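Long-range contact in ribosomal RNA small subunit methyltransferase E (Legionella pneumophila, PDB 5O95), which probably methylates the N3 position of a specific uridine in 16S rRNA, using S-adenosyl-L-methionine as methyl donor: residues Y15-Q29 and E58-V72. Residues are numbered along the deposited sequence; the frame is centred on the assembly and turned at random. Where two conformers were deposited one is given.
Sequences YQPGQLLELSPEAGQ and ERVKKKQVFVRIASV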
ATOM      1  N   TYR B  15       0.872 -24.739 -24.797  1.00 16.05           N
ATOM      2  CA  TYR B  15       2.140 -25.021 -25.451  1.00 16.26           C
ATOM      3  C   TYR B  15       2.684 -26.332 -24.914  1.00 18.67           C
ATOM      4  O   TYR B  15       2.304 -26.779 -23.833  1.00 20.18           O
ATOM      5  CB  TYR B  15       3.180 -23.900 -25.270  1.00 18.74           C
ATOM      6  CG  TYR B  15       2.596 -22.603 -25.739  1.00 14.88           C
ATOM      7  CD1 TYR B  15       2.530 -22.318 -27.092  1.00 16.15           C
ATOM      8  CD2 TYR B  15       2.026 -21.703 -24.834  1.00 18.35           C
ATOM      9  CE1 TYR B  15       1.947 -21.165 -27.554  1.00 17.56           C
ATOM     10  CE2 TYR B  15       1.432 -20.534 -25.286  1.00 17.70           C
ATOM     11  CZ  TYR B  15       1.396 -20.281 -26.651  1.00 17.29           C
ATOM     12  OH  TYR B  15       0.803 -19.124 -27.112  1.00 17.25           O
ATOM     13  N   GLN B  16       3.569 -26.935 -25.695  1.00 21.80           N
ATOM     14  CA  GLN B  16       4.161 -28.210 -25.327  1.00 20.66           C
ATOM     15  C   GLN B  16       5.674 -28.091 -25.316  1.00 21.98           C
ATOM     16  O   GLN B  16       6.233 -27.262 -26.030  1.00 18.69           O
ATOM     17  CB  GLN B  16       3.776 -29.309 -26.329  1.00 21.38           C
ATOM     18  CG  GLN B  16       2.274 -29.499 -26.495  1.00 37.38           C
ATOM     19  CD  GLN B  16       1.544 -29.656 -25.171  1.00 85.08           C
ATOM     20  OE1 GLN B  16       2.016 -30.345 -24.265  1.00 74.74           O
ATOM     21  NE2 GLN B  16       0.385 -29.009 -25.050  1.00 67.30           N
ATOM     22  N   PRO B  17       6.372 -28.939 -24.556  1.00 20.03           N
ATOM     23  CA  PRO B  17       7.836 -28.877 -24.574  1.00 22.36           C
ATOM     24  C   PRO B  17       8.369 -29.042 -25.985  1.00 19.44           C
ATOM     25  O   PRO B  17       7.822 -29.800 -26.791  1.00 24.71           O
ATOM     26  CB  PRO B  17       8.246 -30.054 -23.680  1.00 25.88           C
ATOM     27  CG  PRO B  17       7.123 -30.162 -22.705  1.00 22.84           C
ATOM     28  CD  PRO B  17       5.872 -29.858 -23.519  1.00 27.83           C
ATOM     29  N   GLY B  18       9.453 -28.332 -26.279  1.00 19.90           N
ATOM     30  CA  GLY B  18      10.070 -28.386 -27.587  1.00 21.68           C
ATOM     31  C   GLY B  18       9.480 -27.445 -28.615  1.00 26.86           C
ATOM     32  O   GLY B  18      10.048 -27.320 -29.705  1.00 24.49           O
ATOM     33  N   GLN B  19       8.371 -26.769 -28.309  1.00 20.72           N
ATOM     34  CA  GLN B  19       7.766 -25.887 -29.294  1.00 21.34           C
ATOM     35  C   GLN B  19       8.505 -24.561 -29.359  1.00 21.84           C
ATOM     36  O   GLN B  19       9.073 -24.093 -28.369  1.00 23.91           O
ATOM     37  CB  GLN B  19       6.291 -25.638 -28.978  1.00 21.06           C
ATOM     38  CG  GLN B  19       5.426 -26.859 -29.322  1.00 34.33           C
ATOM     39  CD  GLN B  19       3.961 -26.690 -28.967  1.00 45.16           C
ATOM     40  OE1 GLN B  19       3.564 -25.688 -28.374  1.00 25.47           O
ATOM     41  NE2 GLN B  19       3.149 -27.677 -29.327  1.00 35.00           N
ATOM     42  N   LEU B  20       8.493 -23.963 -30.545  1.00 22.53           N
ATOM     43  CA  LEU B  20       9.018 -22.624 -30.757  1.00 24.91           C
ATOM     44  C   LEU B  20       7.855 -21.644 -30.729  1.00 22.31           C
ATOM     45  O   LEU B  20       6.839 -21.856 -31.396  1.00 23.63           O
ATOM     46  CB  LEU B  20       9.742 -22.529 -32.101  1.00 27.70           C
ATOM     47  CG  LEU B  20      10.487 -21.210 -32.347  1.00 33.84           C
ATOM     48  CD1 LEU B  20      11.657 -21.055 -31.389  1.00 32.77           C
ATOM     49  CD2 LEU B  20      10.967 -21.144 -33.794  1.00 30.07           C
ATOM     50  N   LEU B  21       8.001 -20.582 -29.945  1.00 19.19           N
ATOM     51  CA  LEU B  21       6.953 -19.582 -29.808  1.00 22.36           C
ATOM     52  C   LEU B  21       7.521 -18.220 -30.175  1.00 22.83           C
ATOM     53  O   LEU B  21       8.485 -17.760 -29.551  1.00 20.45           O
ATOM     54  CB  LEU B  21       6.434 -19.565 -28.372  1.00 19.28           C
ATOM     55  CG  LEU B  21       5.446 -18.449 -28.044  1.00 22.94           C
ATOM     56  CD1 LEU B  21       4.188 -18.591 -28.887  1.00 22.02           C
ATOM     57  CD2 LEU B  21       5.129 -18.468 -26.558  1.00 25.42           C
ATOM     58  N   GLU B  22       6.940 -17.587 -31.191  1.00 18.23           N
ATOM     59  CA  GLU B  22       7.208 -16.181 -31.439  1.00 18.42           C
ATOM     60  C   GLU B  22       6.358 -15.370 -30.474  1.00 18.51           C
ATOM     61  O   GLU B  22       5.123 -15.459 -30.491  1.00 20.25           O
ATOM     62  CB  GLU B  22       6.866 -15.797 -32.876  1.00 18.34           C
ATOM     63  CG  GLU B  22       7.171 -14.336 -33.156  1.00 22.89           C
ATOM     64  CD  GLU B  22       6.866 -13.939 -34.580  1.00 48.03           C
ATOM     65  OE1 GLU B  22       6.475 -14.822 -35.360  1.00 32.40           O
ATOM     66  OE2 GLU B  22       7.017 -12.749 -34.916  1.00 40.17           O
ATOM     67  N   LEU B  23       7.008 -14.603 -29.611  1.00 18.48           N
ATOM     68  CA  LEU B  23       6.238 -13.847 -28.640  1.00 15.63           C
ATOM     69  C   LEU B  23       5.300 -12.893 -29.352  1.00 17.63           C
ATOM     70  O   LEU B  23       5.574 -12.448 -30.468  1.00 19.21           O
ATOM     71  CB  LEU B  23       7.178 -13.063 -27.736  1.00 18.01           C
ATOM     72  CG  LEU B  23       8.096 -13.927 -26.880  1.00 18.60           C
ATOM     73  CD1 LEU B  23       8.923 -12.992 -25.992  1.00 17.98           C
ATOM     74  CD2 LEU B  23       7.298 -14.899 -26.028  1.00 18.49           C
ATOM     75  N   SER B  24       4.173 -12.576 -28.689  1.00 17.60           N
ATOM     76  CA  SER B  24       3.291 -11.559 -29.233  1.00 18.61           C
ATOM     77  C   SER B  24       4.095 -10.283 -29.454  1.00 21.33           C
ATOM     78  O   SER B  24       5.093 -10.054 -28.767  1.00 20.19           O
ATOM     79  CB  SER B  24       2.164 -11.264 -28.250  1.00 17.58           C
ATOM     80  OG  SER B  24       2.691 -10.769 -27.016  1.00 17.95           O
ATOM     81  N   PRO B  25       3.692  -9.443 -30.412  1.00 20.56           N
ATOM     82  CA  PRO B  25       4.443  -8.198 -30.636  1.00 20.55           C
ATOM     83  C   PRO B  25       4.627  -7.371 -29.373  1.00 23.60           C
ATOM     84  O   PRO B  25       5.710  -6.814 -29.154  1.00 24.75           O
ATOM     85  CB  PRO B  25       3.606  -7.477 -31.705  1.00 24.70           C
ATOM     86  CG  PRO B  25       2.992  -8.622 -32.486  1.00 21.49           C
ATOM     87  CD  PRO B  25       2.673  -9.675 -31.456  1.00 18.46           C
ATOM     88  N   GLU B  26       3.593  -7.274 -28.536  1.00 17.88           N
ATOM     89  CA  GLU B  26       3.734  -6.528 -27.288  1.00 25.16           C
ATOM     90  C   GLU B  26       4.794  -7.149 -26.391  1.00 28.19           C
ATOM     91  O   GLU B  26       5.596  -6.434 -25.781  1.00 28.05           O
ATOM     92  CB  GLU B  26       2.395  -6.442 -26.553  1.00 25.60           C
ATOM     93  CG  GLU B  26       1.420  -5.488 -27.218  1.00 28.44           C
ATOM     94  CD  GLU B  26       1.932  -4.067 -27.227  1.00 65.55           C
ATOM     95  OE1 GLU B  26       1.978  -3.459 -26.141  1.00 52.34           O
ATOM     96  OE2 GLU B  26       2.301  -3.565 -28.311  1.00 71.43           O
ATOM     97  N   ALA B  27       4.800  -8.479 -26.284  1.00 19.93           N
ATOM     98  CA  ALA B  27       5.770  -9.143 -25.413  1.00 18.57           C
ATOM     99  C   ALA B  27       7.156  -9.123 -26.040  1.00 24.66           C
ATOM    100  O   ALA B  27       8.158  -9.057 -25.323  1.00 22.70           O
ATOM    101  CB  ALA B  27       5.322 -10.580 -25.128  1.00 17.98           C
ATOM    102  N   GLY B  28       7.231  -9.160 -27.376  1.00 22.73           N
ATOM    103  CA  GLY B  28       8.522  -9.052 -28.036  1.00 20.37           C
ATOM    104  C   GLY B  28       9.144  -7.688 -27.830  1.00 27.79           C
ATOM    105  O   GLY B  28      10.363  -7.568 -27.680  1.00 25.89           O
ATOM    106  N   GLN B  29       8.316  -6.640 -27.846  1.00 25.54           N
ATOM    107  CA  GLN B  29       8.788  -5.305 -27.500  1.00 24.40           C
ATOM    108  C   GLN B  29       9.281  -5.256 -26.059  1.00 26.01           C
ATOM    109  O   GLN B  29      10.365  -4.732 -25.776  1.00 32.04           O
ATOM    110  CB  GLN B  29       7.648  -4.299 -27.713  1.00 29.54           C
ATOM    111  CG  GLN B  29       7.851  -2.938 -27.038  1.00 34.67           C
ATOM    112  CD  GLN B  29       8.928  -2.112 -27.707  1.00 52.90           C
ATOM    113  OE1 GLN B  29       9.352  -2.411 -28.825  1.00 50.88           O
ATOM    114  NE2 GLN B  29       9.380  -1.063 -27.025  1.00 45.96           N
ATOM    115  N   GLU B  58      15.678 -18.071 -28.329  1.00 25.21           N
ATOM    116  CA  GLU B  58      16.411 -18.729 -29.399  1.00 27.81           C
ATOM    117  C   GLU B  58      16.900 -17.747 -30.449  1.00 38.92           C
ATOM    118  O   GLU B  58      17.962 -17.958 -31.044  1.00 34.04           O
ATOM    119  CB  GLU B  58      15.536 -19.801 -30.052  1.00 28.59           C
ATOM    120  CG  GLU B  58      16.322 -20.771 -30.921  1.00 36.42           C
ATOM    121  CD  GLU B  58      15.529 -22.011 -31.274  1.00 34.16           C
ATOM    122  OE1 GLU B  58      15.008 -22.075 -32.409  1.00 36.19           O
ATOM    123  OE2 GLU B  58      15.425 -22.913 -30.413  1.00 32.10           O
ATOM    124  N   ARG B  59      16.168 -16.659 -30.668  0.58 28.60           N
ATOM    125  CA  ARG B  59      16.517 -15.714 -31.714  0.58 30.81           C
ATOM    126  C   ARG B  59      15.807 -14.399 -31.436  0.58 43.01           C
ATOM    127  O   ARG B  59      14.630 -14.390 -31.066  0.58 31.68           O
ATOM    128  CB  ARG B  59      16.111 -16.272 -33.084  0.58 34.56           C
ATOM    129  CG  ARG B  59      16.107 -15.269 -34.223  0.58 49.87           C
ATOM    130  CD  ARG B  59      16.041 -16.001 -35.560  0.58 52.58           C
ATOM    131  NE  ARG B  59      15.251 -17.228 -35.470  0.58 58.81           N
ATOM    132  CZ  ARG B  59      14.079 -17.417 -36.071  0.58 69.18           C
ATOM    133  NH1 ARG B  59      13.556 -16.459 -36.826  0.58 57.82           N
ATOM    134  NH2 ARG B  59      13.435 -18.570 -35.924  0.58 41.53           N
ATOM    135  N   VAL B  60      16.537 -13.298 -31.590  1.00 37.69           N
ATOM    136  CA  VAL B  60      15.984 -11.951 -31.488  1.00 47.65           C
ATOM    137  C   VAL B  60      16.234 -11.270 -32.826  1.00 57.47           C
ATOM    138  O   VAL B  60      17.377 -10.920 -33.146  1.00 77.43           O
ATOM    139  CB  VAL B  60      16.604 -11.142 -30.341  1.00 44.16           C
ATOM    140  CG1 VAL B  60      16.021  -9.737 -30.319  1.00 64.11           C
ATOM    141  CG2 VAL B  60      16.376 -11.822 -29.014  1.00 34.16           C
ATOM    142  N   LYS B  61      15.175 -11.095 -33.614  1.00 64.51           N
ATOM    143  CA  LYS B  61      15.244 -10.423 -34.911  1.00 73.34           C
ATOM    144  C   LYS B  61      14.475  -9.111 -34.791  1.00 93.27           C
ATOM    145  O   LYS B  61      13.244  -9.093 -34.880  1.00102.80           O
ATOM    146  CB  LYS B  61      14.665 -11.306 -36.014  1.00 53.23           C
ATOM    147  CG  LYS B  61      14.657 -10.644 -37.384  1.00 74.45           C
ATOM    148  CD  LYS B  61      14.181 -11.594 -38.471  1.00 55.30           C
ATOM    149  CE  LYS B  61      14.126 -10.887 -39.819  1.00 72.96           C
ATOM    150  NZ  LYS B  61      13.647 -11.776 -40.913  1.00 68.23           N
ATOM    151  N   LYS B  62      15.207  -8.013 -34.593  1.00 62.78           N
ATOM    152  CA  LYS B  62      14.622  -6.690 -34.342  1.00 87.93           C
ATOM    153  C   LYS B  62      13.736  -6.781 -33.104  1.00 61.76           C
ATOM    154  O   LYS B  62      14.263  -7.057 -32.013  1.00 56.85           O
ATOM    155  CB  LYS B  62      13.993  -6.097 -35.610  1.00 68.41           C
ATOM    156  CG  LYS B  62      14.995  -5.425 -36.539  1.00 72.84           C
ATOM    157  CD  LYS B  62      15.862  -4.425 -35.779  1.00 77.89           C
ATOM    158  CE  LYS B  62      15.059  -3.226 -35.291  1.00 76.74           C
ATOM    159  NZ  LYS B  62      14.801  -2.247 -36.384  1.00 80.99           N
ATOM    160  N   LYS B  63      12.428  -6.551 -33.201  1.00 67.80           N
ATOM    161  CA  LYS B  63      11.525  -6.709 -32.069  1.00 51.14           C
ATOM    162  C   LYS B  63      10.799  -8.052 -32.077  1.00 29.31           C
ATOM    163  O   LYS B  63       9.935  -8.283 -31.225  1.00 37.49           O
ATOM    164  CB  LYS B  63      10.532  -5.548 -31.998  1.00 60.57           C
ATOM    165  CG  LYS B  63       9.905  -5.166 -33.331  1.00 60.35           C
ATOM    166  CD  LYS B  63       9.041  -3.916 -33.175  1.00 69.42           C
ATOM    167  CE  LYS B  63       8.185  -3.664 -34.403  1.00 53.67           C
ATOM    168  NZ  LYS B  63       7.130  -2.640 -34.135  1.00 52.86           N
ATOM    169  N   GLN B  64      11.119  -8.929 -33.026  1.00 39.88           N
ATOM    170  CA  GLN B  64      10.623 -10.294 -32.985  1.00 34.80           C
ATOM    171  C   GLN B  64      11.497 -11.097 -32.037  1.00 28.40           C
ATOM    172  O   GLN B  64      12.728 -11.068 -32.141  1.00 33.03           O
ATOM    173  CB  GLN B  64      10.671 -10.931 -34.369  1.00 34.11           C
ATOM    174  CG  GLN B  64       9.592 -10.472 -35.328  1.00 45.61           C
ATOM    175  CD  GLN B  64       9.667 -11.215 -36.651  1.00 75.13           C
ATOM    176  OE1 GLN B  64      10.628 -11.062 -37.404  1.00 62.41           O
ATOM    177  NE2 GLN B  64       8.661 -12.038 -36.932  1.00 41.28           N
ATOM    178  N   VAL B  65      10.865 -11.794 -31.103  1.00 24.39           N
ATOM    179  CA  VAL B  65      11.562 -12.670 -30.168  1.00 21.60           C
ATOM    180  C   VAL B  65      10.983 -14.071 -30.329  1.00 20.71           C
ATOM    181  O   VAL B  65       9.772 -14.263 -30.157  1.00 18.94           O
ATOM    182  CB  VAL B  65      11.417 -12.186 -28.719  1.00 23.00           C
ATOM    183  CG1 VAL B  65      12.193 -13.111 -27.789  1.00 20.79           C
ATOM    184  CG2 VAL B  65      11.915 -10.740 -28.576  1.00 31.68           C
ATOM    185  N   PHE B  66      11.848 -15.046 -30.641  1.00 20.49           N
ATOM    186  CA  PHE B  66      11.469 -16.455 -30.733  1.00 24.75           C
ATOM    187  C   PHE B  66      12.043 -17.218 -29.541  1.00 20.99           C
ATOM    188  O   PHE B  66      13.251 -17.183 -29.306  1.00 23.21           O
ATOM    189  CB  PHE B  66      11.990 -17.074 -32.034  1.00 20.33           C
ATOM    190  CG  PHE B  66      11.412 -16.446 -33.263  1.00 22.18           C
ATOM    191  CD1 PHE B  66      12.000 -15.324 -33.825  1.00 27.69           C
ATOM    192  CD2 PHE B  66      10.266 -16.963 -33.849  1.00 22.67           C
ATOM    193  CE1 PHE B  66      11.459 -14.730 -34.953  1.00 36.51           C
ATOM    194  CE2 PHE B  66       9.727 -16.379 -34.988  1.00 27.20           C
ATOM    195  CZ  PHE B  66      10.320 -15.262 -35.534  1.00 28.62           C
ATOM    196  N   VAL B  67      11.184 -17.901 -28.800  1.00 16.07           N
ATOM    197  CA  VAL B  67      11.606 -18.613 -27.600  1.00 19.14           C
ATOM    198  C   VAL B  67      11.317 -20.096 -27.764  1.00 22.24           C
ATOM    199  O   VAL B  67      10.327 -20.499 -28.377  1.00 23.92           O
ATOM    200  CB  VAL B  67      10.978 -18.053 -26.305  1.00 19.17           C
ATOM    201  CG1 VAL B  67      11.139 -16.543 -26.268  1.00 20.07           C
ATOM    202  CG2 VAL B  67       9.514 -18.478 -26.157  1.00 21.38           C
ATOM    203  N   ARG B  68      12.195 -20.911 -27.200  1.00 20.83           N
ATOM    204  CA  ARG B  68      12.064 -22.358 -27.259  1.00 21.76           C
ATOM    205  C   ARG B  68      11.534 -22.825 -25.910  1.00 17.28           C
ATOM    206  O   ARG B  68      12.154 -22.568 -24.875  1.00 20.50           O
ATOM    207  CB  ARG B  68      13.414 -22.994 -27.593  1.00 20.89           C
ATOM    208  CG  ARG B  68      13.377 -24.517 -27.716  1.00 24.10           C
ATOM    209  CD  ARG B  68      12.523 -24.978 -28.908  1.00 23.34           C
ATOM    210  NE  ARG B  68      13.053 -24.508 -30.186  1.00 27.60           N
ATOM    211  CZ  ARG B  68      12.573 -24.873 -31.372  1.00 27.53           C
ATOM    212  NH1 ARG B  68      11.544 -25.706 -31.437  1.00 27.22           N
ATOM    213  NH2 ARG B  68      13.112 -24.400 -32.491  1.00 27.26           N
ATOM    214  N   ILE B  69      10.355 -23.443 -25.922  1.00 20.55           N
ATOM    215  CA  ILE B  69       9.735 -23.961 -24.711  1.00 20.04           C
ATOM    216  C   ILE B  69      10.449 -25.250 -24.324  1.00 19.11           C
ATOM    217  O   ILE B  69      10.460 -26.218 -25.097  1.00 23.14           O
ATOM    218  CB  ILE B  69       8.238 -24.241 -24.924  1.00 22.38           C
ATOM    219  CG1 ILE B  69       7.519 -23.047 -25.557  1.00 37.18           C
ATOM    220  CG2 ILE B  69       7.602 -24.674 -23.609  1.00 20.59           C
ATOM    221  CD1 ILE B  69       7.448 -21.869 -24.683  1.00 31.38           C
ATOM    222  N   ALA B  70      11.042 -25.273 -23.131  1.00 19.54           N
ATOM    223  CA  ALA B  70      11.727 -26.478 -22.667  1.00 18.23           C
ATOM    224  C   ALA B  70      10.829 -27.378 -21.828  1.00 22.75           C
ATOM    225  O   ALA B  70      10.901 -28.610 -21.943  1.00 24.22           O
ATOM    226  CB  ALA B  70      12.960 -26.094 -21.849  1.00 21.93           C
ATOM    227  N   SER B  71       9.999 -26.803 -20.965  1.00 20.93           N
ATOM    228  CA  SER B  71       9.226 -27.622 -20.048  1.00 21.21           C
ATOM    229  C   SER B  71       8.052 -26.809 -19.527  1.00 19.13           C
ATOM    230  O   SER B  71       8.008 -25.577 -19.660  1.00 20.47           O
ATOM    231  CB  SER B  71      10.093 -28.164 -18.911  1.00 22.07           C
ATOM    232  OG  SER B  71      10.535 -27.073 -18.118  1.00 22.19           O
ATOM    233  N   VAL B  72       7.061 -27.527 -19.001  1.00 17.72           N
ATOM    234  CA  VAL B  72       5.799 -26.956 -18.538  1.00 20.54           C
ATOM    235  C   VAL B  72       5.544 -27.438 -17.117  1.00 21.32           C
ATOM    236  O   VAL B  72       5.806 -28.601 -16.798  1.00 19.10           O
ATOM    237  CB  VAL B  72       4.629 -27.371 -19.456  1.00 24.95           C
ATOM    238  CG1 VAL B  72       3.360 -26.594 -19.086  1.00 25.52           C
ATOM    239  CG2 VAL B  72       4.985 -27.141 -20.910  1.00 17.32           C
TER
HETATM  240  O   HOH W   1       7.382 -14.853 -38.294  1.00 50.96           O
HETATM  241  O   HOH W   2       8.032 -11.206 -31.021  1.00 24.70           O
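Leu21 and Val67 form the hydrogen-bonded pair that joins strand 20-22, an outermost strand of the PUA-domain sheet, antiparallel to strand 64-74. Two hydrogen bonds link them, Leu21 N to Val67 O and Val67 N to Leu21 O, and Leu23 N continues the pairing to Val65 O. On the tightly packed face the buried Val65, Val67 and Leu23 pack together, beta-branched valines suiting the extended strand: Leu23 CD1 meets Val65 CG1 at 3.7 Å. Leu21 CB, against Val67 CG2, continues the apolar layer at its partly exposed border, joined by Leu45 of strand 42-46. Here helix 25-34 begins, with Ser24 OG capping Ala27 N; Gly28 suits the close approach because a CB would collide with Lys63 O, 3.5 Å from Gly28 C.

The other face is looser and more polar. Glu22, extended with CG anti to its backbone N (chi1 -179°), lays CG over the Phe66 ring, a CH-pi contact of 4.2 Å to the centroid. Its OE2 accepts from Gln64 NE2 at 2.7 Å, above the carboxylate plane; Glu22 is exposed, and a water donates to its OE1. Further along, Leu20 CB lies over one face of the Arg68 guanidinium, toward its rim. Long and bent at chi2 and chi3, Arg68 forms a side-on salt bridge with Glu58, NE to OE2 and NH2 to OE1, sparing NH1 for Gly18 O at 2.8 Å, nearly in the guanidinium plane.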